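Local coordinates for protein PlyP35 (Listeria phage P35, PDB 6S3Y) that probably binds the Listeria cell wall through the C-terminal binding domain of a phage endolysin, directing the hydrolase to its substrate, at residues I8-D12 against L102-F106. Sequence-based numbering, arbitrary orientation.
Sequences IVIKD and LKRGF
Ile10 meets the turn Lys103-Phe106 through two backbone hydrogen bonds. Ile10 N donates to Phe106 O over 2.9 Å, a nearly straight bond (165° at the hydrogen) lying in the carbonyl plane. Ile10 O accepts a hydrogen bond from Gly105 N at 3.0 Å, a more bent one whose donor sits above the carbonyl plane. Phe106 O is approached a second time, by Val9 CA at 3.3 Å in a CA-H...O contact. The turn is type II, closed by Phe106 N to Lys103 O at 2.9 Å, and Gly105 takes the positive phi (81°) expected at its third position.

Ile10 sends its CB towards the turn. Ile10 CG2 reaches Lys103 O at 3.4 Å, CG1 packs against Leu102 CB and CD1, and CD1 touches the edge of the Phe106 ring near its plane. Leu102 CD2 lies over the centre of one face of that ring, so Ile10 and Leu102 meet the ring from different directions. At the other end, CG of Asp12, anti to the backbone N, swings the carboxylate towards Arg104, alongside whose side chain it runs, and Asp12 OD1 forms a salt bridge with Arg104 NE at 3.2 Å. The bond is weak and bent, with carboxylate and guanidinium planes 41° apart; His33 touches both side chains.

Leu102 continues its own sheet through backbone pairing with Ala86, whereas Ile8 pairs with Gly108 beyond the turn. The contact thus carries the antiparallel pairing of strands 6-17 and 107-110 on into the turn after strand 99-103, consistent with two SH3-like units that exchange strands.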
# COMPACT_ATOMS: atom_id res chain seq x y z
N ILE A 8 -8.76 9.13 -10.40
CA ILE A 8 -7.63 8.27 -9.95
C ILE A 8 -8.03 6.81 -10.12
O ILE A 8 -9.23 6.49 -10.08
CB ILE A 8 -7.21 8.59 -8.51
CG1 ILE A 8 -8.25 8.12 -7.49
CG2 ILE A 8 -6.87 10.05 -8.36
CD1 ILE A 8 -7.74 8.26 -6.03
N VAL A 9 -7.02 5.97 -10.26
CA VAL A 9 -7.19 4.49 -10.23
C VAL A 9 -6.15 3.93 -9.27
O VAL A 9 -4.96 4.27 -9.37
CB VAL A 9 -7.13 3.88 -11.65
CG1 VAL A 9 -5.95 4.40 -12.42
CG2 VAL A 9 -7.12 2.36 -11.62
N ILE A 10 -6.63 3.12 -8.32
CA ILE A 10 -5.75 2.49 -7.30
C ILE A 10 -4.85 1.49 -8.05
O ILE A 10 -5.36 0.73 -8.91
CB ILE A 10 -6.58 1.88 -6.16
CG1 ILE A 10 -6.86 2.92 -5.06
CG2 ILE A 10 -5.88 0.66 -5.55
CD1 ILE A 10 -7.47 4.21 -5.56
N LYS A 11 -3.56 1.51 -7.74
CA LYS A 11 -2.54 0.70 -8.48
C LYS A 11 -2.81 -0.79 -8.31
O LYS A 11 -3.44 -1.21 -7.31
CB LYS A 11 -1.12 1.03 -8.03
CG LYS A 11 -0.66 2.43 -8.39
CD LYS A 11 0.75 2.71 -7.83
CE LYS A 11 1.29 4.03 -8.33
NZ LYS A 11 2.53 4.41 -7.64
N ASP A 12 -2.26 -1.57 -9.24
CA ASP A 12 -2.35 -3.05 -9.28
C ASP A 12 -1.18 -3.66 -8.51
O ASP A 12 -0.67 -4.74 -8.93
CB ASP A 12 -2.35 -3.52 -10.74
CG ASP A 12 -2.80 -4.96 -10.90
OD1 ASP A 12 -3.77 -5.36 -10.21
OD2 ASP A 12 -2.13 -5.67 -11.66
N LEU A 102 -9.13 -0.43 -0.25
CA LEU A 102 -9.51 -0.11 -1.64
C LEU A 102 -8.98 -1.20 -2.58
O LEU A 102 -7.75 -1.41 -2.65
CB LEU A 102 -8.97 1.27 -2.01
CG LEU A 102 -9.46 2.42 -1.13
CD1 LEU A 102 -8.80 3.74 -1.52
CD2 LEU A 102 -10.97 2.56 -1.24
N LYS A 103 -9.88 -1.86 -3.31
CA LYS A 103 -9.56 -2.96 -4.25
C LYS A 103 -8.59 -2.45 -5.31
O LYS A 103 -8.69 -1.25 -5.70
CB LYS A 103 -10.84 -3.55 -4.87
CG LYS A 103 -10.98 -5.04 -4.78
CD LYS A 103 -12.05 -5.63 -5.71
CE LYS A 103 -12.18 -7.11 -5.44
NZ LYS A 103 -10.98 -7.88 -5.88
N ARG A 104 -7.66 -3.29 -5.75
CA ARG A 104 -6.81 -2.93 -6.93
C ARG A 104 -7.75 -2.47 -8.05
O ARG A 104 -8.76 -3.11 -8.24
CB ARG A 104 -5.93 -4.11 -7.35
CG ARG A 104 -6.71 -5.36 -7.71
CD ARG A 104 -5.71 -6.52 -7.75
NE ARG A 104 -5.93 -7.36 -8.95
CZ ARG A 104 -6.57 -8.48 -8.93
NH1 ARG A 104 -7.00 -9.00 -7.78
NH2 ARG A 104 -6.73 -9.14 -10.06
N GLY A 105 -7.41 -1.39 -8.73
CA GLY A 105 -8.20 -0.85 -9.85
C GLY A 105 -9.39 -0.02 -9.41
O GLY A 105 -10.10 0.48 -10.28
N PHE A 106 -9.61 0.18 -8.10
CA PHE A 106 -10.67 1.10 -7.59
C PHE A 106 -10.59 2.43 -8.33
O PHE A 106 -9.50 3.02 -8.38
CB PHE A 106 -10.53 1.33 -6.08
CG PHE A 106 -11.62 2.19 -5.48
CD1 PHE A 106 -12.81 1.62 -5.06
CD2 PHE A 106 -11.45 3.56 -5.34
CE1 PHE A 106 -13.83 2.40 -4.52
CE2 PHE A 106 -12.45 4.34 -4.79
CZ PHE A 106 -13.65 3.76 -4.38